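Local coordinates for hydrogenase maturation factor (Thermoanaerobacter tengcongensis, PDB 3VTH), which probably transfers the carbamoyl group of carbamoyl phosphate, with ATP consumed, to the C-terminal cysteine of HypE during [NiFe]-hydrogenase maturation, at residues G224-V238 with F323-I337. Residues are numbered along the deposited sequence; the frame is centred on the assembly and turned at random.
With MG (magnesium ion), chain G; APC (diphosphomethylphosphonic acid adenosyl ester), chain F.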
loop_
_atom_site.group_PDB
_atom_site.type_symbol
_atom_site.label_atom_id
_atom_site.label_comp_id
_atom_site.label_asym_id
_atom_site.label_seq_id
_atom_site.Cartn_x
_atom_site.Cartn_y
_atom_site.Cartn_z
ATOM N N GLY A 224 -13.071 6.121 0.163
ATOM C CA GLY A 224 -12.117 6.348 -0.922
ATOM C C GLY A 224 -12.679 6.180 -2.321
ATOM O O GLY A 224 -11.989 6.426 -3.313
ATOM N N GLY A 225 -13.925 5.734 -2.403
ATOM C CA GLY A 225 -14.584 5.554 -3.686
ATOM C C GLY A 225 -15.677 4.528 -3.537
ATOM O O GLY A 225 -16.093 4.219 -2.419
ATOM N N PHE A 226 -16.129 3.984 -4.661
ATOM C CA PHE A 226 -17.192 2.997 -4.656
ATOM C C PHE A 226 -16.599 1.593 -4.571
ATOM O O PHE A 226 -15.530 1.346 -5.136
ATOM C CB PHE A 226 -18.051 3.124 -5.927
ATOM C CG PHE A 226 -19.059 4.232 -5.855
ATOM C CD1 PHE A 226 -20.391 3.957 -5.552
ATOM C CD2 PHE A 226 -18.667 5.563 -6.030
ATOM C CE1 PHE A 226 -21.319 4.970 -5.450
ATOM C CE2 PHE A 226 -19.603 6.588 -5.943
ATOM C CZ PHE A 226 -20.927 6.291 -5.654
ATOM N N HIS A 227 -17.304 0.694 -3.884
ATOM C CA HIS A 227 -16.976 -0.732 -3.876
ATOM C C HIS A 227 -18.208 -1.563 -4.222
ATOM O O HIS A 227 -19.347 -1.135 -4.000
ATOM C CB HIS A 227 -16.379 -1.161 -2.519
ATOM C CG HIS A 227 -15.046 -0.539 -2.256
ATOM N ND1 HIS A 227 -14.918 0.720 -1.704
ATOM C CD2 HIS A 227 -13.793 -0.946 -2.564
ATOM C CE1 HIS A 227 -13.638 1.046 -1.649
ATOM N NE2 HIS A 227 -12.934 0.054 -2.167
ATOM N N LEU A 228 -17.970 -2.735 -4.787
ATOM C CA LEU A 228 -19.048 -3.644 -5.157
ATOM C C LEU A 228 -19.027 -4.745 -4.142
ATOM O O LEU A 228 -17.955 -5.293 -3.828
ATOM C CB LEU A 228 -18.827 -4.220 -6.551
ATOM C CG LEU A 228 -18.853 -3.206 -7.693
ATOM C CD1 LEU A 228 -18.002 -3.668 -8.884
ATOM C CD2 LEU A 228 -20.298 -2.913 -8.099
ATOM N N ALA A 229 -20.210 -5.062 -3.630
ATOM C CA ALA A 229 -20.369 -6.065 -2.591
ATOM C C ALA A 229 -21.403 -7.116 -2.957
ATOM O O ALA A 229 -22.414 -6.821 -3.618
ATOM C CB ALA A 229 -20.738 -5.395 -1.262
ATOM N N VAL A 230 -21.117 -8.350 -2.541
ATOM C CA VAL A 230 -22.071 -9.447 -2.569
ATOM C C VAL A 230 -21.867 -10.284 -1.315
ATOM O O VAL A 230 -20.811 -10.222 -0.688
ATOM C CB VAL A 230 -21.935 -10.379 -3.835
ATOM C CG1 VAL A 230 -22.266 -9.631 -5.111
ATOM C CG2 VAL A 230 -20.548 -11.070 -3.928
ATOM N N ASN A 231 -22.870 -11.090 -0.975
ATOM C CA ASN A 231 -22.723 -12.125 0.041
ATOM C C ASN A 231 -21.541 -13.049 -0.283
ATOM O O ASN A 231 -21.582 -13.795 -1.270
ATOM C CB ASN A 231 -24.030 -12.937 0.115
ATOM C CG ASN A 231 -24.027 -13.988 1.209
ATOM O OD1 ASN A 231 -23.005 -14.270 1.834
ATOM N ND2 ASN A 231 -25.186 -14.574 1.449
ATOM N N ALA A 232 -20.516 -13.035 0.565
ATOM C CA ALA A 232 -19.323 -13.883 0.356
ATOM C C ALA A 232 -19.567 -15.375 0.625
ATOM O O ALA A 232 -18.671 -16.202 0.414
ATOM C CB ALA A 232 -18.140 -13.371 1.188
ATOM N N LEU A 233 -20.762 -15.717 1.110
ATOM C CA LEU A 233 -21.147 -17.126 1.259
ATOM C C LEU A 233 -22.000 -17.608 0.078
ATOM O O LEU A 233 -22.334 -18.806 -0.018
ATOM C CB LEU A 233 -21.910 -17.370 2.581
ATOM C CG LEU A 233 -21.251 -17.059 3.939
ATOM C CD1 LEU A 233 -22.151 -17.539 5.088
ATOM C CD2 LEU A 233 -19.897 -17.699 4.058
ATOM N N ASP A 234 -22.339 -16.685 -0.824
ATOM C CA ASP A 234 -23.241 -16.987 -1.944
ATOM C C ASP A 234 -22.474 -17.277 -3.248
ATOM O O ASP A 234 -22.029 -16.347 -3.938
ATOM C CB ASP A 234 -24.266 -15.843 -2.113
ATOM C CG ASP A 234 -25.386 -16.175 -3.098
ATOM O OD1 ASP A 234 -25.160 -16.938 -4.050
ATOM O OD2 ASP A 234 -26.504 -15.634 -2.932
ATOM N N ASP A 235 -22.349 -18.571 -3.566
ATOM C CA ASP A 235 -21.646 -19.071 -4.760
ATOM C C ASP A 235 -22.038 -18.369 -6.067
ATOM O O ASP A 235 -21.165 -17.925 -6.816
ATOM C CB ASP A 235 -21.878 -20.582 -4.945
ATOM C CG ASP A 235 -20.887 -21.455 -4.171
ATOM O OD1 ASP A 235 -20.735 -22.640 -4.541
ATOM O OD2 ASP A 235 -20.285 -21.004 -3.190
ATOM N N GLU A 236 -23.336 -18.276 -6.359
ATOM C CA GLU A 236 -23.756 -17.708 -7.644
ATOM C C GLU A 236 -23.609 -16.179 -7.685
ATOM O O GLU A 236 -23.325 -15.615 -8.752
ATOM C CB GLU A 236 -25.156 -18.203 -8.091
ATOM C CG GLU A 236 -26.289 -17.218 -7.899
ATOM C CD GLU A 236 -27.628 -17.739 -8.415
ATOM O OE1 GLU A 236 -27.696 -18.201 -9.574
ATOM O OE2 GLU A 236 -28.623 -17.667 -7.657
ATOM N N ALA A 237 -23.748 -15.522 -6.527
ATOM C CA ALA A 237 -23.588 -14.071 -6.452
ATOM C C ALA A 237 -22.155 -13.688 -6.781
ATOM O O ALA A 237 -21.915 -12.720 -7.502
ATOM C CB ALA A 237 -23.983 -13.533 -5.070
ATOM N N VAL A 238 -21.215 -14.465 -6.244
ATOM C CA VAL A 238 -19.785 -14.269 -6.479
ATOM C C VAL A 238 -19.459 -14.507 -7.951
ATOM O O VAL A 238 -18.766 -13.691 -8.560
ATOM C CB VAL A 238 -18.919 -15.166 -5.546
ATOM C CG1 VAL A 238 -17.414 -15.104 -5.916
ATOM C CG2 VAL A 238 -19.126 -14.766 -4.096
ATOM N N PHE A 323 -23.754 -12.486 7.282
ATOM C CA PHE A 323 -22.773 -13.101 6.391
ATOM C C PHE A 323 -21.704 -12.083 6.062
ATOM O O PHE A 323 -22.000 -10.887 6.006
ATOM C CB PHE A 323 -23.427 -13.677 5.101
ATOM C CG PHE A 323 -24.402 -12.737 4.416
ATOM C CD1 PHE A 323 -23.947 -11.643 3.661
ATOM C CD2 PHE A 323 -25.776 -12.943 4.534
ATOM C CE1 PHE A 323 -24.854 -10.768 3.034
ATOM C CE2 PHE A 323 -26.691 -12.093 3.907
ATOM C CZ PHE A 323 -26.231 -10.998 3.157
ATOM N N PRO A 324 -20.453 -12.543 5.859
ATOM C CA PRO A 324 -19.417 -11.623 5.407
ATOM C C PRO A 324 -19.662 -11.231 3.955
ATOM O O PRO A 324 -20.398 -11.926 3.237
ATOM C CB PRO A 324 -18.124 -12.442 5.519
ATOM C CG PRO A 324 -18.511 -13.814 6.023
ATOM C CD PRO A 324 -19.984 -13.943 5.932
ATOM N N ILE A 325 -19.056 -10.134 3.518
ATOM C CA ILE A 325 -19.282 -9.669 2.153
ATOM C C ILE A 325 -17.992 -9.378 1.396
ATOM O O ILE A 325 -17.054 -8.832 1.955
ATOM C CB ILE A 325 -20.167 -8.401 2.127
ATOM C CG1 ILE A 325 -19.541 -7.302 3.010
ATOM C CG2 ILE A 325 -21.617 -8.743 2.559
ATOM C CD1 ILE A 325 -20.263 -5.946 2.984
ATOM N N VAL A 326 -17.982 -9.712 0.107
ATOM C CA VAL A 326 -16.954 -9.253 -0.823
ATOM C C VAL A 326 -16.975 -7.730 -0.848
ATOM O O VAL A 326 -18.041 -7.121 -0.767
ATOM C CB VAL A 326 -17.227 -9.785 -2.243
ATOM C CG1 VAL A 326 -16.327 -9.108 -3.292
ATOM C CG2 VAL A 326 -17.044 -11.297 -2.269
ATOM N N MET A 327 -15.791 -7.128 -0.905
ATOM C CA MET A 327 -15.643 -5.717 -1.190
ATOM C C MET A 327 -14.557 -5.629 -2.248
ATOM O O MET A 327 -13.380 -5.886 -1.957
ATOM C CB MET A 327 -15.215 -4.939 0.063
ATOM C CG MET A 327 -16.311 -4.791 1.091
ATOM S SD MET A 327 -17.589 -3.667 0.496
ATOM C CE MET A 327 -17.040 -2.118 1.224
ATOM N N THR A 328 -14.953 -5.287 -3.466
ATOM C CA THR A 328 -14.008 -5.134 -4.561
ATOM C C THR A 328 -14.235 -3.740 -5.100
ATOM O O THR A 328 -15.323 -3.195 -4.957
ATOM C CB THR A 328 -14.171 -6.245 -5.651
ATOM O OG1 THR A 328 -13.091 -6.159 -6.599
ATOM C CG2 THR A 328 -15.502 -6.130 -6.383
ATOM N N SER A 329 -13.213 -3.141 -5.696
ATOM C CA SER A 329 -13.335 -1.745 -6.068
ATOM C C SER A 329 -14.364 -1.590 -7.193
ATOM O O SER A 329 -14.495 -2.455 -8.066
ATOM C CB SER A 329 -11.966 -1.145 -6.425
ATOM O OG SER A 329 -11.460 -1.718 -7.612
ATOM N N GLY A 330 -15.111 -0.494 -7.125
ATOM C CA GLY A 330 -16.193 -0.208 -8.053
ATOM C C GLY A 330 -15.683 0.411 -9.335
ATOM O O GLY A 330 -15.579 1.636 -9.447
ATOM N N ASN A 331 -15.350 -0.456 -10.289
ATOM C CA ASN A 331 -14.877 -0.064 -11.614
ATOM C C ASN A 331 -14.974 -1.278 -12.530
ATOM O O ASN A 331 -15.089 -2.414 -12.046
ATOM C CB ASN A 331 -13.432 0.452 -11.557
ATOM C CG ASN A 331 -12.516 -0.437 -10.716
ATOM O OD1 ASN A 331 -12.329 -0.190 -9.522
ATOM N ND2 ASN A 331 -11.933 -1.470 -11.339
ATOM N N VAL A 332 -14.953 -1.058 -13.842
ATOM C CA VAL A 332 -14.725 -2.186 -14.734
ATOM C C VAL A 332 -13.264 -2.572 -14.532
ATOM O O VAL A 332 -12.419 -1.715 -14.201
ATOM C CB VAL A 332 -15.118 -1.921 -16.235
ATOM C CG1 VAL A 332 -14.538 -0.626 -16.762
ATOM C CG2 VAL A 332 -14.706 -3.102 -17.149
ATOM N N SER A 333 -12.979 -3.863 -14.668
ATOM C CA SER A 333 -11.620 -4.361 -14.534
ATOM C C SER A 333 -10.632 -3.396 -15.208
ATOM O O SER A 333 -10.877 -2.939 -16.324
ATOM C CB SER A 333 -11.502 -5.763 -15.145
ATOM O OG SER A 333 -10.375 -6.439 -14.605
ATOM N N GLU A 334 -9.563 -3.056 -14.483
ATOM C CA GLU A 334 -8.388 -2.303 -14.989
ATOM C C GLU A 334 -8.516 -0.773 -15.077
ATOM O O GLU A 334 -7.557 -0.091 -15.439
ATOM C CB GLU A 334 -7.850 -2.885 -16.309
ATOM C CG GLU A 334 -7.357 -4.326 -16.194
ATOM C CD GLU A 334 -7.074 -4.959 -17.538
ATOM O OE1 GLU A 334 -7.099 -6.206 -17.614
ATOM O OE2 GLU A 334 -6.833 -4.223 -18.525
ATOM N N GLU A 335 -9.686 -0.245 -14.725
ATOM C CA GLU A 335 -9.903 1.197 -14.661
ATOM C C GLU A 335 -9.860 1.683 -13.203
ATOM O O GLU A 335 -10.160 0.923 -12.297
ATOM C CB GLU A 335 -11.248 1.559 -15.314
ATOM C CG GLU A 335 -11.269 1.333 -16.829
ATOM C CD GLU A 335 -12.573 1.767 -17.503
ATOM O OE1 GLU A 335 -13.366 2.556 -16.917
ATOM O OE2 GLU A 335 -12.802 1.313 -18.639
ATOM N N PRO A 336 -9.492 2.955 -12.980
ATOM C CA PRO A 336 -9.472 3.485 -11.601
ATOM C C PRO A 336 -10.842 3.386 -10.901
ATOM O O PRO A 336 -11.881 3.558 -11.546
ATOM C CB PRO A 336 -9.113 4.965 -11.786
ATOM C CG PRO A 336 -8.550 5.083 -13.185
ATOM C CD PRO A 336 -9.164 3.981 -13.994
ATOM N N ILE A 337 -10.826 3.111 -9.600
ATOM C CA ILE A 337 -12.025 3.137 -8.755
ATOM C C ILE A 337 -12.870 4.409 -8.979
ATOM O O ILE A 337 -12.328 5.520 -9.045
ATOM C CB ILE A 337 -11.618 2.969 -7.247
ATOM C CG1 ILE A 337 -12.838 2.787 -6.337
ATOM C CG2 ILE A 337 -10.684 4.140 -6.747
ATOM C CD1 ILE A 337 -12.431 2.448 -4.858
HETATM MG MG MG G . -9.636 -2.772 -7.835
HETATM P PG APC F . -9.396 -4.347 -10.679
HETATM O O1G APC F . -10.234 -3.536 -9.725
HETATM O O2G APC F . -10.018 -5.684 -10.997
HETATM O O3G APC F . -8.951 -3.604 -11.906
HETATM P PB APC F . -7.693 -4.856 -8.409
HETATM O O1B APC F . -7.731 -3.467 -7.853
HETATM O O2B APC F . -6.354 -5.556 -8.297
HETATM O O3B APC F . -7.989 -4.733 -9.986
HETATM P PA APC F . -9.746 -5.403 -6.093
HETATM O O1A APC F . -10.694 -6.508 -5.688
HETATM O O2A APC F . -10.330 -4.037 -6.109
HETATM C C3A APC F . -9.027 -5.885 -7.710
HETATM O "O5'" APC F . -8.503 -5.310 -5.071
HETATM C "C5'" APC F . -8.251 -6.254 -4.034
HETATM C "C4'" APC F . -6.755 -6.558 -4.015
HETATM O "O4'" APC F . -6.521 -7.407 -2.886
HETATM C "C3'" APC F . -6.342 -7.331 -5.270
HETATM O "O3'" APC F . -5.075 -6.880 -5.781
HETATM C "C2'" APC F . -6.180 -8.752 -4.771
HETATM O "O2'" APC F . -5.293 -9.532 -5.595
HETATM C "C1'" APC F . -5.764 -8.538 -3.316
HETATM N N9 APC F . -6.146 -9.748 -2.597
HETATM C C8 APC F . -7.393 -10.127 -2.209
HETATM N N7 APC F . -7.340 -11.344 -1.611
HETATM C C5 APC F . -6.051 -11.744 -1.624
HETATM C C6 APC F . -5.287 -12.928 -1.171
HETATM N N6 APC F . -5.904 -13.956 -0.553
HETATM N N1 APC F . -3.954 -12.943 -1.389
HETATM C C2 APC F . -3.307 -11.922 -1.988
HETATM N N3 APC F . -3.920 -10.815 -2.439
HETATM C C4 APC F . -5.267 -10.685 -2.277
HETATM O O HOH W 1 -9.037 -0.879 -8.830
#
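In the YrdC-like domain of HypF, strands 226-229 and 325-329 are neighbours in the sheet, with Leu228 and Thr328 forming an antiparallel hydrogen-bonded pair, and the second strand runs on into the loop that holds the nucleotide phosphates, so that a strand end leads directly into the phosphate site. Leu228 N gives a nearly straight bond to Thr328 O (2.7 Å), and Leu228 O accepts from Thr328 N. On the same face of the sheet Leu228 CB packs against Thr328 CG2; with OG1 set anti to the backbone N (chi1 -172°), that hydroxyl reaches O1A of the ATP analogue and also meets Lys245. Gly330 N then closes on Phe226 O at 2.7 Å, from above the carbonyl plane. Ile337 CD1 comes obliquely to the His227 ring, 3.6 Å from NE2.

At the far end the Asn231 amide lies almost flat over one face of the Phe323 ring, their planes 16° apart, with Asn231 CG 3.4 Å above it, while Asn231 OD1 accepts from Leu233 N in an Asx turn. An alanine in place of Phe323 would remove the ring face under the Asn231 amide and would probably leave that amide held mainly by the Leu233 N bond and freer to turn. At the phosphate end, Asn331 OD1 takes a bond on a lone pair from Ser329 OG, which binds the magnesium ion at 2.1 Å.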